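Local coordinates for protein PfEMP1 variant 1 of strain MC (Plasmodium falciparum, PDB 5LGD) that is a piece of a variant erythrocyte membrane protein of the malaria parasite, probably the part called CIDR, and is thought to bind a receptor on host cells, at residues 63-73 with 82-90. Sequence-based numbering, arbitrary orientation.
Sequences WGKIKDHFRKQ and HDDFLQTLL
Phe70 is a knob in the hole formed by His82, Phe85, Leu86 and Leu89, and the tightly packed part of the contact centres on its ring. Leu86 CG covers one face, 3.6 Å from Phe70 CD1, while the amide nitrogen of Gln73 lies over the centre of the opposite face, held there by a hydrogen bond to Phe70 O. The Phe70 ring turns its edge to the face of Phe85 in a T-shaped pair with planes at 56°, and Phe70 CZ reaches Leu89 CD2 at 3.5 Å. Two turns back along helix 45-70, Leu90 CD1 meets the edge of the Trp63 ring, 3.5 Å from Trp63 CZ2. The contact thus sets the C-terminal end of long helix 45-70 against short helix 82-90 at 121°, in an all-helical domain with internal disulfides; an aromatic side chain of the other protein's chain also meets Phe70. In the turn Phe70-Gln73, Gln73 O accepts from His82 NE2 (2.7 Å) and lies in the imidazole plane, and Arg71 O sits over the imidazole face. The more solvent-exposed side is polar: Arg71, extended from CG to NE, grips Asp83 side-on, Arg71 NE to Asp83 OD1 at 2.9 Å and Arg71 NH1 to Asp83 OD2 at 3.0 Å, guanidinium and carboxylate being nearly coplanar, with Asp68 a long second partner.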
ATOM      1  N   TRP B  63      17.755 -32.854   0.126  1.00 46.73           N
ATOM      2  CA  TRP B  63      16.452 -32.187   0.170  1.00 43.56           C
ATOM      3  C   TRP B  63      16.039 -31.821   1.573  1.00 48.12           C
ATOM      4  O   TRP B  63      15.497 -30.735   1.758  1.00 47.29           O
ATOM      5  CB  TRP B  63      15.363 -33.005  -0.544  1.00 39.83           C
ATOM      6  CG  TRP B  63      14.024 -32.329  -0.619  1.00 38.23           C
ATOM      7  CD1 TRP B  63      12.825 -32.853  -0.237  1.00 41.25           C
ATOM      8  CD2 TRP B  63      13.739 -31.035  -1.172  1.00 36.19           C
ATOM      9  NE1 TRP B  63      11.810 -31.966  -0.514  1.00 38.58           N
ATOM     10  CE2 TRP B  63      12.342 -30.843  -1.091  1.00 38.82           C
ATOM     11  CE3 TRP B  63      14.532 -29.999  -1.698  1.00 36.67           C
ATOM     12  CZ2 TRP B  63      11.731 -29.644  -1.472  1.00 36.52           C
ATOM     13  CZ3 TRP B  63      13.917 -28.827  -2.113  1.00 36.23           C
ATOM     14  CH2 TRP B  63      12.535 -28.656  -1.991  1.00 35.86           C
ATOM     15  N   GLY B  64      16.316 -32.710   2.539  1.00 49.00           N
ATOM     16  CA  GLY B  64      16.040 -32.497   3.957  1.00 48.54           C
ATOM     17  C   GLY B  64      16.750 -31.257   4.471  1.00 52.76           C
ATOM     18  O   GLY B  64      16.146 -30.426   5.170  1.00 54.38           O
ATOM     19  N   LYS B  65      18.044 -31.118   4.102  1.00 47.36           N
ATOM     20  CA  LYS B  65      18.900 -29.980   4.469  1.00 47.62           C
ATOM     21  C   LYS B  65      18.390 -28.658   3.837  1.00 50.91           C
ATOM     22  O   LYS B  65      18.384 -27.619   4.503  1.00 52.45           O
ATOM     23  CB  LYS B  65      20.372 -30.260   4.083  1.00 50.12           C
ATOM     24  CG  LYS B  65      21.137 -31.182   5.066  1.00 51.25           C
ATOM     25  CD  LYS B  65      22.230 -31.954   4.323  1.00 61.73           C
ATOM     26  CE  LYS B  65      22.787 -33.135   5.109  1.00 73.85           C
ATOM     27  NZ  LYS B  65      24.009 -32.785   5.894  1.00 77.10           N
ATOM     28  N   ILE B  66      17.946 -28.710   2.564  1.00 44.07           N
ATOM     29  CA  ILE B  66      17.404 -27.557   1.836  1.00 40.44           C
ATOM     30  C   ILE B  66      16.089 -27.115   2.479  1.00 46.01           C
ATOM     31  O   ILE B  66      15.919 -25.916   2.710  1.00 45.14           O
ATOM     32  CB  ILE B  66      17.308 -27.861   0.324  1.00 40.09           C
ATOM     33  CG1 ILE B  66      18.726 -28.028  -0.240  1.00 40.52           C
ATOM     34  CG2 ILE B  66      16.556 -26.771  -0.422  1.00 36.78           C
ATOM     35  CD1 ILE B  66      18.859 -28.621  -1.616  1.00 38.99           C
ATOM     36  N   LYS B  67      15.193 -28.076   2.832  1.00 43.75           N
ATOM     37  CA  LYS B  67      13.907 -27.755   3.483  1.00 43.84           C
ATOM     38  C   LYS B  67      14.127 -27.100   4.823  1.00 50.97           C
ATOM     39  O   LYS B  67      13.376 -26.200   5.196  1.00 49.03           O
ATOM     40  CB  LYS B  67      13.016 -28.993   3.652  1.00 46.60           C
ATOM     41  CG  LYS B  67      12.406 -29.500   2.335  1.00 44.31           C
ATOM     42  CD  LYS B  67      11.338 -30.558   2.616  1.00 51.65           C
ATOM     43  CE  LYS B  67      11.907 -31.911   3.007  1.00 47.51           C
ATOM     44  NZ  LYS B  67      10.843 -32.853   3.435  1.00 50.60           N
ATOM     45  N   ASP B  68      15.172 -27.549   5.540  1.00 51.21           N
ATOM     46  CA  ASP B  68      15.568 -27.040   6.852  1.00 51.78           C
ATOM     47  C   ASP B  68      15.981 -25.577   6.805  1.00 52.56           C
ATOM     48  O   ASP B  68      15.557 -24.819   7.675  1.00 52.04           O
ATOM     49  CB  ASP B  68      16.643 -27.937   7.490  1.00 56.77           C
ATOM     50  CG  ASP B  68      16.064 -29.161   8.181  1.00 74.57           C
ATOM     51  OD1 ASP B  68      14.995 -29.029   8.838  1.00 76.12           O
ATOM     52  OD2 ASP B  68      16.702 -30.238   8.115  1.00 83.88           O
ATOM     53  N   HIS B  69      16.719 -25.151   5.762  1.00 46.68           N
ATOM     54  CA  HIS B  69      17.095 -23.736   5.634  1.00 44.60           C
ATOM     55  C   HIS B  69      15.884 -22.888   5.222  1.00 43.73           C
ATOM     56  O   HIS B  69      15.776 -21.739   5.652  1.00 42.92           O
ATOM     57  CB  HIS B  69      18.265 -23.526   4.639  1.00 45.03           C
ATOM     58  CG  HIS B  69      18.911 -22.181   4.803  1.00 48.01           C
ATOM     59  ND1 HIS B  69      18.741 -21.184   3.870  1.00 47.47           N
ATOM     60  CD2 HIS B  69      19.622 -21.684   5.841  1.00 52.16           C
ATOM     61  CE1 HIS B  69      19.376 -20.127   4.340  1.00 47.39           C
ATOM     62  NE2 HIS B  69      19.920 -20.377   5.525  1.00 50.90           N
ATOM     63  N   PHE B  70      14.954 -23.469   4.427  1.00 37.02           N
ATOM     64  CA  PHE B  70      13.727 -22.790   3.979  1.00 35.58           C
ATOM     65  C   PHE B  70      12.846 -22.403   5.164  1.00 39.88           C
ATOM     66  O   PHE B  70      12.204 -21.358   5.151  1.00 39.26           O
ATOM     67  CB  PHE B  70      12.930 -23.697   3.025  1.00 36.38           C
ATOM     68  CG  PHE B  70      11.906 -22.981   2.184  1.00 36.30           C
ATOM     69  CD1 PHE B  70      10.610 -22.800   2.643  1.00 40.03           C
ATOM     70  CD2 PHE B  70      12.232 -22.501   0.928  1.00 35.14           C
ATOM     71  CE1 PHE B  70       9.666 -22.151   1.864  1.00 38.38           C
ATOM     72  CE2 PHE B  70      11.291 -21.831   0.162  1.00 36.60           C
ATOM     73  CZ  PHE B  70      10.009 -21.674   0.630  1.00 35.27           C
ATOM     74  N   ARG B  71      12.777 -23.281   6.149  1.00 38.55           N
ATOM     75  CA  ARG B  71      12.000 -23.107   7.368  1.00 40.74           C
ATOM     76  C   ARG B  71      12.629 -22.058   8.297  1.00 45.43           C
ATOM     77  O   ARG B  71      11.998 -21.649   9.270  1.00 46.93           O
ATOM     78  CB  ARG B  71      11.817 -24.454   8.086  1.00 42.24           C
ATOM     79  CG  ARG B  71      10.893 -25.378   7.314  1.00 45.23           C
ATOM     80  CD  ARG B  71      10.552 -26.613   8.126  1.00 48.76           C
ATOM     81  NE  ARG B  71       9.803 -27.558   7.300  1.00 49.44           N
ATOM     82  CZ  ARG B  71      10.261 -28.732   6.887  1.00 57.97           C
ATOM     83  NH1 ARG B  71       9.510 -29.511   6.120  1.00 41.62           N
ATOM     84  NH2 ARG B  71      11.455 -29.162   7.278  1.00 53.46           N
ATOM     85  N   LYS B  72      13.873 -21.619   7.994  1.00 42.33           N
ATOM     86  CA  LYS B  72      14.555 -20.609   8.799  1.00 43.08           C
ATOM     87  C   LYS B  72      14.331 -19.184   8.271  1.00 44.96           C
ATOM     88  O   LYS B  72      14.767 -18.241   8.942  1.00 42.57           O
ATOM     89  CB  LYS B  72      16.045 -20.945   8.986  1.00 46.69           C
ATOM     90  CG  LYS B  72      16.231 -22.049  10.014  1.00 57.15           C
ATOM     91  CD  LYS B  72      17.453 -22.923   9.785  1.00 68.07           C
ATOM     92  CE  LYS B  72      17.312 -24.200  10.586  1.00 86.41           C
ATOM     93  NZ  LYS B  72      18.558 -25.010  10.602  1.00 98.86           N
ATOM     94  N   GLN B  73      13.585 -19.010   7.118  1.00 40.00           N
ATOM     95  CA  GLN B  73      13.302 -17.673   6.562  1.00 38.56           C
ATOM     96  C   GLN B  73      12.487 -16.784   7.518  1.00 46.41           C
ATOM     97  O   GLN B  73      11.497 -17.229   8.114  1.00 45.81           O
ATOM     98  CB  GLN B  73      12.655 -17.730   5.196  1.00 37.77           C
ATOM     99  CG  GLN B  73      13.448 -18.481   4.130  1.00 39.67           C
ATOM    100  CD  GLN B  73      12.574 -18.618   2.916  1.00 47.49           C
ATOM    101  OE1 GLN B  73      12.519 -17.733   2.056  1.00 39.04           O
ATOM    102  NE2 GLN B  73      11.829 -19.704   2.857  1.00 36.09           N
ATOM    103  N   HIS B  82       5.814 -21.942   6.849  1.00 41.12           N
ATOM    104  CA  HIS B  82       6.909 -22.213   5.906  1.00 39.33           C
ATOM    105  C   HIS B  82       6.624 -23.456   5.060  1.00 43.13           C
ATOM    106  O   HIS B  82       7.190 -23.603   3.978  1.00 43.29           O
ATOM    107  CB  HIS B  82       8.189 -22.465   6.710  1.00 41.09           C
ATOM    108  CG  HIS B  82       8.783 -21.236   7.306  1.00 44.14           C
ATOM    109  ND1 HIS B  82       8.513 -20.859   8.614  1.00 46.96           N
ATOM    110  CD2 HIS B  82       9.660 -20.357   6.771  1.00 44.02           C
ATOM    111  CE1 HIS B  82       9.211 -19.757   8.820  1.00 45.21           C
ATOM    112  NE2 HIS B  82       9.942 -19.436   7.754  1.00 44.09           N
ATOM    113  N   ASP B  83       5.786 -24.373   5.573  1.00 39.76           N
ATOM    114  CA  ASP B  83       5.441 -25.611   4.881  1.00 39.46           C
ATOM    115  C   ASP B  83       4.359 -25.372   3.845  1.00 41.01           C
ATOM    116  O   ASP B  83       4.460 -25.905   2.749  1.00 40.71           O
ATOM    117  CB  ASP B  83       5.079 -26.720   5.883  1.00 43.13           C
ATOM    118  CG  ASP B  83       6.325 -27.396   6.430  1.00 57.64           C
ATOM    119  OD1 ASP B  83       6.950 -26.831   7.367  1.00 56.01           O
ATOM    120  OD2 ASP B  83       6.718 -28.457   5.882  1.00 64.61           O
ATOM    121  N   ASP B  84       3.335 -24.555   4.168  1.00 37.70           N
ATOM    122  CA  ASP B  84       2.297 -24.181   3.180  1.00 36.57           C
ATOM    123  C   ASP B  84       2.977 -23.362   2.089  1.00 36.26           C
ATOM    124  O   ASP B  84       2.563 -23.392   0.929  1.00 35.64           O
ATOM    125  CB  ASP B  84       1.204 -23.290   3.805  1.00 38.38           C
ATOM    126  CG  ASP B  84       0.518 -23.867   5.020  1.00 52.42           C
ATOM    127  OD1 ASP B  84       0.317 -25.105   5.058  1.00 51.66           O
ATOM    128  OD2 ASP B  84       0.135 -23.075   5.912  1.00 62.72           O
ATOM    129  N   PHE B  85       4.017 -22.624   2.488  1.00 31.91           N
ATOM    130  CA  PHE B  85       4.795 -21.783   1.608  1.00 31.07           C
ATOM    131  C   PHE B  85       5.530 -22.658   0.596  1.00 36.92           C
ATOM    132  O   PHE B  85       5.320 -22.487  -0.600  1.00 35.61           O
ATOM    133  CB  PHE B  85       5.726 -20.873   2.445  1.00 32.62           C
ATOM    134  CG  PHE B  85       6.582 -19.844   1.742  1.00 32.77           C
ATOM    135  CD1 PHE B  85       6.388 -19.548   0.386  1.00 33.89           C
ATOM    136  CD2 PHE B  85       7.596 -19.183   2.421  1.00 34.70           C
ATOM    137  CE1 PHE B  85       7.171 -18.599  -0.250  1.00 32.63           C
ATOM    138  CE2 PHE B  85       8.391 -18.241   1.767  1.00 35.41           C
ATOM    139  CZ  PHE B  85       8.172 -17.961   0.446  1.00 31.51           C
ATOM    140  N   LEU B  86       6.303 -23.639   1.083  1.00 35.56           N
ATOM    141  CA  LEU B  86       7.057 -24.627   0.310  1.00 37.19           C
ATOM    142  C   LEU B  86       6.144 -25.417  -0.644  1.00 39.28           C
ATOM    143  O   LEU B  86       6.500 -25.639  -1.800  1.00 38.13           O
ATOM    144  CB  LEU B  86       7.697 -25.630   1.301  1.00 39.78           C
ATOM    145  CG  LEU B  86       9.228 -25.797   1.318  1.00 44.83           C
ATOM    146  CD1 LEU B  86       9.599 -27.091   1.943  1.00 46.96           C
ATOM    147  CD2 LEU B  86       9.837 -25.751  -0.083  1.00 40.81           C
ATOM    148  N   GLN B  87       4.997 -25.883  -0.121  1.00 35.60           N
ATOM    149  CA  GLN B  87       4.020 -26.652  -0.854  1.00 36.65           C
ATOM    150  C   GLN B  87       3.450 -25.870  -2.012  1.00 39.46           C
ATOM    151  O   GLN B  87       3.410 -26.414  -3.101  1.00 38.72           O
ATOM    152  CB  GLN B  87       2.924 -27.163   0.070  1.00 40.21           C
ATOM    153  CG  GLN B  87       1.950 -28.126  -0.575  1.00 56.20           C
ATOM    154  CD  GLN B  87       1.335 -28.983   0.484  1.00 73.41           C
ATOM    155  OE1 GLN B  87       1.593 -30.183   0.554  1.00 69.58           O
ATOM    156  NE2 GLN B  87       0.579 -28.366   1.381  1.00 65.64           N
ATOM    157  N   THR B  88       3.063 -24.591  -1.803  1.00 36.12           N
ATOM    158  CA  THR B  88       2.549 -23.715  -2.870  1.00 34.54           C
ATOM    159  C   THR B  88       3.606 -23.592  -3.978  1.00 36.46           C
ATOM    160  O   THR B  88       3.304 -23.753  -5.152  1.00 33.96           O
ATOM    161  CB  THR B  88       2.199 -22.320  -2.282  1.00 38.20           C
ATOM    162  OG1 THR B  88       1.214 -22.476  -1.271  1.00 38.12           O
ATOM    163  CG2 THR B  88       1.690 -21.317  -3.342  1.00 35.60           C
ATOM    164  N   LEU B  89       4.847 -23.316  -3.583  1.00 34.39           N
ATOM    165  CA  LEU B  89       5.994 -23.087  -4.468  1.00 33.76           C
ATOM    166  C   LEU B  89       6.329 -24.266  -5.399  1.00 35.67           C
ATOM    167  O   LEU B  89       6.776 -24.080  -6.549  1.00 32.95           O
ATOM    168  CB  LEU B  89       7.161 -22.768  -3.529  1.00 33.86           C
ATOM    169  CG  LEU B  89       8.330 -21.914  -3.995  1.00 37.81           C
ATOM    170  CD1 LEU B  89       7.893 -20.553  -4.660  1.00 34.16           C
ATOM    171  CD2 LEU B  89       9.267 -21.685  -2.803  1.00 40.21           C
ATOM    172  N   LEU B  90       6.073 -25.477  -4.907  1.00 32.63           N
ATOM    173  CA  LEU B  90       6.419 -26.712  -5.602  1.00 31.84           C
ATOM    174  C   LEU B  90       5.247 -27.433  -6.234  1.00 37.28           C
ATOM    175  O   LEU B  90       5.470 -28.460  -6.859  1.00 38.08           O
ATOM    176  CB  LEU B  90       7.216 -27.631  -4.656  1.00 32.22           C
ATOM    177  CG  LEU B  90       8.551 -27.040  -4.215  1.00 34.72           C
ATOM    178  CD1 LEU B  90       9.175 -27.838  -3.098  1.00 36.31           C
ATOM    179  CD2 LEU B  90       9.523 -26.908  -5.400  1.00 35.12           C
TER